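Local coordinates for conserved hypothetical secreted protein (Helicobacter pylori, PDB 4RNZ) that is a cell-shape determinant of the M23B metallopeptidase family that binds zinc and probably hydrolyses peptide bonds in peptidoglycan, at residues S100-I105 with L113-L118; F171-S174 with Y178-S181; N53-A58 with E75-D80; N175-Y178 with Q184-A187. All coordinates share one frame; numbering follows the deposited sequence.

Interaction 1. Residues S100-I105 with L113-L118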
# COMPACT_ATOMS: atom_id res chain seq x y z
N SER A 100 10.99 -0.42 23.80
CA SER A 100 11.04 -1.38 22.67
C SER A 100 11.03 -0.48 21.45
O SER A 100 10.58 0.65 21.54
CB SER A 100 9.88 -2.38 22.68
OG SER A 100 8.62 -1.76 22.36
N PRO A 101 11.47 -1.00 20.28
CA PRO A 101 11.37 -0.19 19.05
C PRO A 101 9.96 0.31 18.83
O PRO A 101 9.78 1.49 18.52
CB PRO A 101 11.76 -1.19 17.95
CG PRO A 101 12.75 -2.06 18.64
CD PRO A 101 12.23 -2.24 20.04
N TYR A 102 8.97 -0.56 19.01
CA TYR A 102 7.58 -0.18 18.71
C TYR A 102 7.07 0.93 19.62
O TYR A 102 6.47 1.90 19.17
CB TYR A 102 6.65 -1.40 18.78
CG TYR A 102 5.37 -1.18 18.02
CD1 TYR A 102 4.31 -0.50 18.59
CD2 TYR A 102 5.23 -1.64 16.71
CE1 TYR A 102 3.14 -0.29 17.90
CE2 TYR A 102 4.06 -1.42 16.01
CZ TYR A 102 3.01 -0.74 16.61
OH TYR A 102 1.83 -0.52 15.95
N GLN A 103 7.27 0.77 20.91
CA GLN A 103 6.77 1.75 21.86
C GLN A 103 7.45 3.12 21.68
O GLN A 103 6.80 4.17 21.70
CB GLN A 103 6.96 1.23 23.29
CG GLN A 103 6.60 2.26 24.33
CD GLN A 103 6.58 1.73 25.75
OE1 GLN A 103 6.89 0.57 26.02
NE2 GLN A 103 6.22 2.59 26.67
N ASP A 104 8.76 3.09 21.49
CA ASP A 104 9.51 4.31 21.28
C ASP A 104 9.09 5.07 20.01
O ASP A 104 8.94 6.29 20.05
CB ASP A 104 11.00 4.01 21.27
CG ASP A 104 11.52 3.65 22.66
OD1 ASP A 104 10.83 3.90 23.68
OD2 ASP A 104 12.63 3.09 22.74
N ILE A 105 8.88 4.36 18.91
CA ILE A 105 8.40 5.03 17.69
C ILE A 105 7.06 5.69 17.95
O ILE A 105 6.82 6.83 17.52
CB ILE A 105 8.29 4.04 16.51
CG1 ILE A 105 9.70 3.64 16.07
CG2 ILE A 105 7.56 4.67 15.32
CD1 ILE A 105 9.76 2.33 15.34
N LEU A 113 1.13 3.30 12.10
CA LEU A 113 1.35 2.90 10.71
C LEU A 113 2.84 2.84 10.40
O LEU A 113 3.32 1.87 9.83
CB LEU A 113 0.65 3.86 9.75
CG LEU A 113 -0.87 3.92 9.95
CD1 LEU A 113 -1.46 5.05 9.12
CD2 LEU A 113 -1.55 2.61 9.61
N LEU A 114 3.57 3.89 10.80
CA LEU A 114 5.02 3.97 10.60
C LEU A 114 5.71 2.87 11.40
O LEU A 114 6.65 2.24 10.89
CB LEU A 114 5.56 5.34 11.03
CG LEU A 114 7.05 5.59 10.84
CD1 LEU A 114 7.44 5.62 9.38
CD2 LEU A 114 7.46 6.90 11.49
N ALA A 115 5.27 2.67 12.63
CA ALA A 115 5.86 1.67 13.52
C ALA A 115 5.70 0.28 12.90
O ALA A 115 6.66 -0.48 12.83
CB ALA A 115 5.22 1.74 14.89
N ASN A 116 4.51 -0.03 12.41
CA ASN A 116 4.25 -1.33 11.75
C ASN A 116 5.08 -1.53 10.49
O ASN A 116 5.54 -2.65 10.22
CB ASN A 116 2.79 -1.47 11.32
CG ASN A 116 1.83 -1.58 12.47
OD1 ASN A 116 2.20 -1.90 13.61
ND2 ASN A 116 0.56 -1.37 12.17
N GLN A 117 5.24 -0.46 9.70
CA GLN A 117 6.09 -0.51 8.51
C GLN A 117 7.53 -0.83 8.87
O GLN A 117 8.17 -1.64 8.20
CB GLN A 117 6.08 0.80 7.75
CG GLN A 117 4.80 1.05 7.03
CD GLN A 117 4.82 2.27 6.13
OE1 GLN A 117 5.85 2.85 5.83
NE2 GLN A 117 3.66 2.64 5.66
N LEU A 118 8.04 -0.24 9.94
CA LEU A 118 9.42 -0.56 10.37
C LEU A 118 9.58 -2.01 10.84
O LEU A 118 10.55 -2.66 10.48
CB LEU A 118 9.92 0.39 11.46
CG LEU A 118 11.44 0.23 11.63
CD1 LEU A 118 12.21 1.04 10.61
CD2 LEU A 118 11.85 0.59 13.02

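Interaction 2. Residues F171-S174 with Y178-S181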
# COMPACT_ATOMS: atom_id res chain seq x y z
N PHE A 171 16.58 1.16 2.12
CA PHE A 171 16.20 2.29 1.30
C PHE A 171 15.07 1.85 0.39
O PHE A 171 15.08 0.72 -0.10
CB PHE A 171 17.35 2.71 0.39
CG PHE A 171 18.60 3.08 1.12
CD1 PHE A 171 19.55 2.11 1.44
CD2 PHE A 171 18.86 4.40 1.45
CE1 PHE A 171 20.72 2.46 2.10
CE2 PHE A 171 20.03 4.75 2.10
CZ PHE A 171 20.96 3.78 2.43
N SER A 172 14.12 2.74 0.18
CA SER A 172 13.07 2.53 -0.77
C SER A 172 13.59 2.89 -2.13
O SER A 172 14.63 3.55 -2.27
CB SER A 172 11.90 3.45 -0.49
OG SER A 172 12.31 4.81 -0.69
N HIS A 173 12.86 2.44 -3.13
CA HIS A 173 13.08 2.79 -4.52
C HIS A 173 11.72 3.16 -5.10
O HIS A 173 10.67 2.78 -4.55
CB HIS A 173 13.69 1.61 -5.26
CG HIS A 173 14.21 1.95 -6.62
ND1 HIS A 173 13.54 1.62 -7.78
CD2 HIS A 173 15.33 2.60 -7.01
CE1 HIS A 173 14.23 2.04 -8.82
NE2 HIS A 173 15.33 2.63 -8.38
N SER A 174 11.73 3.89 -6.20
CA SER A 174 10.48 4.28 -6.87
C SER A 174 9.63 3.06 -7.31
O SER A 174 8.40 3.17 -7.39
CB SER A 174 10.80 5.15 -8.08
OG SER A 174 11.75 4.49 -8.88
N TYR A 178 12.24 -2.46 -1.25
CA TYR A 178 13.30 -1.99 -0.35
C TYR A 178 14.63 -2.62 -0.75
O TYR A 178 14.67 -3.79 -1.14
CB TYR A 178 13.04 -2.40 1.09
CG TYR A 178 11.84 -1.79 1.80
CD1 TYR A 178 11.62 -0.39 1.83
CD2 TYR A 178 10.95 -2.61 2.52
CE1 TYR A 178 10.53 0.14 2.52
CE2 TYR A 178 9.88 -2.10 3.22
CZ TYR A 178 9.66 -0.72 3.22
OH TYR A 178 8.57 -0.25 3.95
N TYR A 179 15.68 -1.85 -0.61
CA TYR A 179 16.99 -2.27 -0.98
C TYR A 179 17.98 -1.98 0.10
O TYR A 179 17.87 -0.99 0.79
CB TYR A 179 17.42 -1.61 -2.28
CG TYR A 179 16.63 -2.11 -3.44
CD1 TYR A 179 15.47 -1.50 -3.81
CD2 TYR A 179 17.00 -3.25 -4.10
CE1 TYR A 179 14.71 -1.98 -4.84
CE2 TYR A 179 16.25 -3.73 -5.14
CZ TYR A 179 15.10 -3.09 -5.49
OH TYR A 179 14.33 -3.54 -6.49
N ASP A 180 18.95 -2.85 0.22
CA ASP A 180 20.03 -2.58 1.09
C ASP A 180 20.94 -1.65 0.41
O ASP A 180 20.76 -1.16 -0.66
CB ASP A 180 20.78 -3.80 1.60
CG ASP A 180 21.56 -4.53 0.54
OD1 ASP A 180 21.90 -4.00 -0.50
OD2 ASP A 180 21.81 -5.70 0.80
N SER A 181 22.04 -1.36 1.11
CA SER A 181 23.05 -0.42 0.62
C SER A 181 23.96 -0.93 -0.50
O SER A 181 24.72 -0.19 -1.07
CB SER A 181 23.85 0.29 1.72
OG SER A 181 24.46 -0.53 2.65

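Interaction 3. Residues N53-A58 with E75-D80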
# COMPACT_ATOMS: atom_id res chain seq x y z
N ASN A 53 -29.93 19.14 1.18
CA ASN A 53 -29.13 18.00 1.61
C ASN A 53 -28.96 16.95 0.49
O ASN A 53 -28.71 15.78 0.75
CB ASN A 53 -29.71 17.39 2.87
CG ASN A 53 -28.70 16.54 3.61
OD1 ASN A 53 -28.89 15.33 3.78
ND2 ASN A 53 -27.61 17.15 4.05
N THR A 54 -29.08 17.38 -0.76
CA THR A 54 -28.88 16.48 -1.86
C THR A 54 -27.39 16.41 -2.14
O THR A 54 -26.72 17.43 -2.18
CB THR A 54 -29.65 16.95 -3.10
OG1 THR A 54 -31.05 16.96 -2.79
CG2 THR A 54 -29.40 16.04 -4.29
N LEU A 55 -26.88 15.20 -2.32
CA LEU A 55 -25.49 15.01 -2.68
C LEU A 55 -25.27 15.58 -4.07
O LEU A 55 -25.87 15.11 -5.03
CB LEU A 55 -25.14 13.52 -2.63
CG LEU A 55 -23.66 13.14 -2.70
CD1 LEU A 55 -23.10 13.26 -4.11
CD2 LEU A 55 -22.83 13.96 -1.72
N ILE A 56 -24.41 16.59 -4.17
CA ILE A 56 -24.08 17.15 -5.47
C ILE A 56 -22.63 16.90 -5.88
O ILE A 56 -22.31 17.05 -7.04
CB ILE A 56 -24.42 18.65 -5.57
CG1 ILE A 56 -23.45 19.49 -4.73
CG2 ILE A 56 -25.89 18.87 -5.17
CD1 ILE A 56 -23.88 20.93 -4.55
N GLN A 57 -21.77 16.52 -4.94
CA GLN A 57 -20.40 16.12 -5.24
C GLN A 57 -19.84 15.17 -4.21
O GLN A 57 -20.17 15.27 -3.03
CB GLN A 57 -19.47 17.30 -5.29
CG GLN A 57 -19.50 18.05 -6.59
CD GLN A 57 -18.28 18.88 -6.70
OE1 GLN A 57 -17.31 18.51 -7.37
NE2 GLN A 57 -18.27 20.00 -5.98
N ALA A 58 -18.97 14.28 -4.67
CA ALA A 58 -18.21 13.41 -3.77
C ALA A 58 -16.85 13.10 -4.36
O ALA A 58 -16.71 12.91 -5.60
CB ALA A 58 -18.97 12.14 -3.50
N GLU A 75 -29.23 18.01 -14.89
CA GLU A 75 -30.17 17.05 -14.32
C GLU A 75 -29.55 15.66 -14.09
O GLU A 75 -30.25 14.75 -13.66
CB GLU A 75 -31.37 16.91 -15.27
CG GLU A 75 -32.18 18.18 -15.42
CD GLU A 75 -32.93 18.57 -14.15
OE1 GLU A 75 -33.03 17.76 -13.21
OE2 GLU A 75 -33.42 19.70 -14.09
N ASP A 76 -28.26 15.51 -14.37
CA ASP A 76 -27.64 14.18 -14.39
C ASP A 76 -26.41 14.10 -13.52
O ASP A 76 -25.72 15.10 -13.30
CB ASP A 76 -27.26 13.79 -15.81
CG ASP A 76 -28.45 13.63 -16.71
OD1 ASP A 76 -29.32 12.81 -16.36
OD2 ASP A 76 -28.52 14.35 -17.73
N TYR A 77 -26.12 12.89 -13.05
CA TYR A 77 -24.93 12.61 -12.28
C TYR A 77 -23.92 12.01 -13.21
O TYR A 77 -24.25 11.37 -14.21
CB TYR A 77 -25.23 11.65 -11.13
CG TYR A 77 -25.86 12.32 -9.93
CD1 TYR A 77 -25.08 12.86 -8.92
CD2 TYR A 77 -27.24 12.38 -9.80
CE1 TYR A 77 -25.66 13.45 -7.81
CE2 TYR A 77 -27.82 12.97 -8.70
CZ TYR A 77 -27.03 13.50 -7.70
OH TYR A 77 -27.64 14.08 -6.61
N PHE A 78 -22.65 12.25 -12.88
CA PHE A 78 -21.54 11.74 -13.66
C PHE A 78 -20.52 11.12 -12.73
O PHE A 78 -20.48 11.47 -11.58
CB PHE A 78 -20.93 12.90 -14.42
CG PHE A 78 -21.83 13.43 -15.51
CD1 PHE A 78 -22.79 14.39 -15.23
CD2 PHE A 78 -21.75 12.92 -16.78
CE1 PHE A 78 -23.63 14.85 -16.23
CE2 PHE A 78 -22.61 13.37 -17.79
CZ PHE A 78 -23.53 14.34 -17.51
N LEU A 79 -19.67 10.24 -13.24
CA LEU A 79 -18.64 9.63 -12.41
C LEU A 79 -17.36 9.59 -13.19
O LEU A 79 -17.31 8.99 -14.27
CB LEU A 79 -19.10 8.24 -12.00
CG LEU A 79 -18.33 7.56 -10.89
CD1 LEU A 79 -19.24 6.59 -10.15
CD2 LEU A 79 -17.08 6.90 -11.44
N ASP A 80 -16.34 10.25 -12.65
CA ASP A 80 -15.02 10.24 -13.26
C ASP A 80 -14.05 9.62 -12.27
O ASP A 80 -14.26 9.69 -11.07
CB ASP A 80 -14.51 11.65 -13.61
CG ASP A 80 -15.35 12.35 -14.65
OD1 ASP A 80 -15.86 11.68 -15.55
OD2 ASP A 80 -15.48 13.59 -14.58

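Interaction 4. Residues N175-Y178 with Q184-A187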
# COMPACT_ATOMS: atom_id res chain seq x y z
N ASN A 175 10.27 1.93 -7.57
CA ASN A 175 9.56 0.67 -7.87
C ASN A 175 8.77 0.04 -6.70
O ASN A 175 8.09 -0.96 -6.90
CB ASN A 175 10.51 -0.39 -8.49
CG ASN A 175 11.49 -0.97 -7.48
OD1 ASN A 175 11.27 -0.93 -6.25
ND2 ASN A 175 12.58 -1.54 -7.99
N GLY A 176 8.87 0.60 -5.50
CA GLY A 176 8.09 0.14 -4.34
C GLY A 176 8.75 -0.91 -3.44
O GLY A 176 8.24 -1.20 -2.36
N HIS A 177 9.87 -1.46 -3.88
CA HIS A 177 10.64 -2.43 -3.10
C HIS A 177 11.74 -1.76 -2.27
O HIS A 177 12.10 -0.62 -2.55
CB HIS A 177 11.25 -3.45 -4.05
CG HIS A 177 10.23 -4.23 -4.83
ND1 HIS A 177 10.11 -5.60 -4.74
CD2 HIS A 177 9.26 -3.82 -5.69
CE1 HIS A 177 9.12 -6.00 -5.52
NE2 HIS A 177 8.59 -4.95 -6.11
N TYR A 178 12.24 -2.46 -1.25
CA TYR A 178 13.30 -1.99 -0.35
C TYR A 178 14.63 -2.62 -0.75
O TYR A 178 14.67 -3.79 -1.14
CB TYR A 178 13.04 -2.40 1.09
CG TYR A 178 11.84 -1.79 1.80
CD1 TYR A 178 11.62 -0.39 1.83
CD2 TYR A 178 10.95 -2.61 2.52
CE1 TYR A 178 10.53 0.14 2.52
CE2 TYR A 178 9.88 -2.10 3.22
CZ TYR A 178 9.66 -0.72 3.22
OH TYR A 178 8.57 -0.25 3.95
N GLN A 184 20.77 -4.44 -3.24
CA GLN A 184 20.06 -5.71 -3.35
C GLN A 184 18.82 -5.72 -2.44
O GLN A 184 18.79 -5.09 -1.38
CB GLN A 184 20.99 -6.89 -3.10
CG GLN A 184 21.82 -6.80 -1.86
CD GLN A 184 22.91 -7.86 -1.84
OE1 GLN A 184 22.78 -8.92 -2.47
NE2 GLN A 184 24.00 -7.57 -1.14
N GLU A 185 17.78 -6.41 -2.87
CA GLU A 185 16.48 -6.30 -2.21
C GLU A 185 16.48 -6.88 -0.80
O GLU A 185 17.13 -7.89 -0.53
CB GLU A 185 15.41 -6.97 -3.04
CG GLU A 185 14.01 -6.91 -2.42
CD GLU A 185 12.92 -7.23 -3.43
OE1 GLU A 185 13.24 -7.69 -4.53
OE2 GLU A 185 11.75 -6.99 -3.13
N VAL A 186 15.76 -6.22 0.09
CA VAL A 186 15.58 -6.73 1.44
C VAL A 186 14.11 -6.68 1.78
O VAL A 186 13.35 -5.92 1.17
CB VAL A 186 16.41 -5.97 2.49
CG1 VAL A 186 17.91 -6.08 2.17
CG2 VAL A 186 15.96 -4.51 2.59
N ALA A 187 13.71 -7.53 2.72
CA ALA A 187 12.35 -7.61 3.18
C ALA A 187 11.38 -7.92 2.03
O ALA A 187 10.26 -7.46 2.03
CB ALA A 187 11.97 -6.31 3.88
O HOH W 1 11.54 -5.34 -0.99

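Interaction 1. Residues S100-I105 with L113-L118
The phenol ring of Tyr-102 meets two neighbouring residues of the facing helix in two different ways. Over one face sits the methyl of Ala-115, a CH-pi contact in which Ala-115 CB is 3.8 Å from the ring centroid and displaced toward the rim, closest to Tyr-102 CE2. At the edge, in the plane of the ring, lies Asn-116 OD1, which accepts a hydrogen bond of 2.7 Å from Tyr-102 OH. The hydroxyl comes in above the amide plane, 41° out of it, with ring and amide turned 36° against each other. With CG of Tyr-102 anti to the backbone N (chi1 -159°), the ring swings across to the second helix although its CB points past it. Deeper in, Ile-105 divides its branches: CG2 packs on Ala-115 CB at 3.8 Å, while CD1 reaches Leu-118 CD2 at 3.6 Å. The two helices form an antiparallel hairpin, the axes of the short segments approaching to 9.3 Å. Its inner side rests on the sheet, Leu-114 on Tyr-141 and Ile-156, Leu-118 on Ile-137 and Ala-159. Ser-100 is the N-cap of the first helix, its OG accepting from Gln-103 N. The contact thus joins an apolar layer next to the sheet to a polar pair on the side away from it, where the phenol satisfies Asn-116 OD1 and, together with the Ala-115 methyl on its face, is limited in how it can turn.

Interaction 2. Residues F171-S174 with Y178-S181
Phe-171 and Tyr-179 pair across a beta hairpin made by strand 166-172 and the short, weakly bonded strand 178-179. They form an antiparallel hydrogen-bonded pair: Tyr-179 N donates to Phe-171 O at 2.7 Å, and Phe-171 N returns the bond to Tyr-179 O at 2.8 Å. Both side chains leave on the same face of the sheet, and both hold CG beside their own backbone N and anti to the carbonyl carbon (chi1 -58° in Phe-171, -69° in Tyr-179), yet the rings lean along the hairpin in different directions. The phenyl ring of Phe-171 heads toward the outgoing chain: it holds Tyr-179 O at its edge and brings CE1 to within 3.8 Å of Ser-181 CB. Helix 326-348 adds Ala-336 and Ser-339 to its surroundings. The phenol of Tyr-179 runs the other way, toward the turn, where its hydroxyl is hydrogen-bonded to Asn-175 ND2. His-173 takes a different rotamer, with CG anti to the backbone N (chi1 -169°), and its ring stands obliquely to that of Tyr-179; ND1 accepts from Asn-175 N. Tyr-178 and Ser-172 point to the other face, and there the Tyr-178 ring presents its CD1 edge to Ser-172 CA at 4.2 Å, with Lys-306 making a cation-pi contact with the same ring. Between His-173 and the phenol it is the methylene that touches, His-173 CB lying 3.8 Å from Tyr-179 CE1.

Interaction 3. Residues N53-A58 with E75-D80
Tyr-77 keeps CG beside its backbone N (chi1 -80°) and sets its ring plane nearly perpendicular to the CA-CB-CG plane (chi2 -89°), which carries the hydroxyl over to the backbone of Leu-55. There Tyr-77 OH donates to Leu-55 O at 2.6 Å, a bond close to linear at the acceptor, with a C=O...donor angle of 165°. The carbonyl oxygen also lies near the ring plane, at the edge, so that Tyr-77 CE1 is 3.2 Å from Leu-55 O. Thr-54 sets its CG2 branch anti to the backbone N, and this methyl comes to 3.5 Å from Tyr-77 OH. Between the side chains of Leu-55 and Tyr-77 the contact is looser, Leu-55 CD1 standing 4.5 Å from Tyr-77 CE1. All of this takes place in the five-stranded antiparallel sheet of the N-terminal part of the protein, between strands that are not neighbours: strand 66-73 lies between strands 55-61 and 76-83, and the tyrosine bridges across it, brushing Lys-72 on the way. The accepting carbonyl directly precedes a classic beta bulge, in which Ile-56 and Gln-57 both face Leu-48 of strand 44-49. Ile-20 and Pro-21 from a loop, and Leu-24 from helix 23-26, pack around the tyrosine, while Leu-55 is buried against Thr-47, Arg-49 and the same Ile-20.

Interaction 4. Residues N175-Y178 with Q184-A187
Glu-185 stretches out to His-177 with its whole chain extended, CG anti to the backbone N (chi1 -180°). At the root, Glu-185 CB passes the backbone oxygen of Tyr-178, and Glu-185 CG comes closer to it, 3.4 Å from Tyr-178 O. Glu-185 CD comes to 3.5 Å from His-177 ND1. At the tip the two oxygens part: OE2 accepts from His-177 ND1 at 2.7 Å in a nearly straight bond (171°), while OE1 forms a salt bridge with Arg-318. The OE2 atom lies in the imidazole plane, but the donor stands above the carboxylate plane, the two flat groups being 76° apart. This His-carboxylate pair sits beside the end of the antiparallel sheet, where the short, weakly bonded strand 185-186 follows strand 178-179 and Val-186 N donates to Tyr-178 O at 2.9 Å. A water between the two segments accepts from Tyr-178 N at 3.0 Å and is within bonding distance of Glu-185 OE2 and Val-186 O. The arginine and histidine, on different oxygens, would be expected to stabilise the negative charge of the carboxylate. Upstream, Asn-175 makes an Asx turn, its OD1 accepting from His-177 N at 2.8 Å, which ties down the chain just ahead of the histidine. Elsewhere in the contact, Val-186 CG2 packs on Tyr-178 CB at 3.9 Å, and Ala-187 CB meets the edge of the tyrosine ring at CD2.

Interactions 2 and 4 are neighbouring parts of one structure: they share Tyr-178, their centres are about 5 Å apart, and the ring of Tyr-179 packs on the backbone of Gln-184 and Glu-185, with Tyr-179 CD2 3.5 Å from Glu-185 N. Interaction 1 lies in the same Csd3 second-domain region of the sequence; its centre is about 19 Å from either, although the nearest atoms come to about 4 Å. Interaction 3 is remote, about 41 Å between centres from interaction 1 and about 42 Å from the other two. None of the four lies at the zinc site of Glu-34, His-219, Asp-223 and His-301, but Glu-34 belongs, like interaction 3, to the N-terminal region of the sequence.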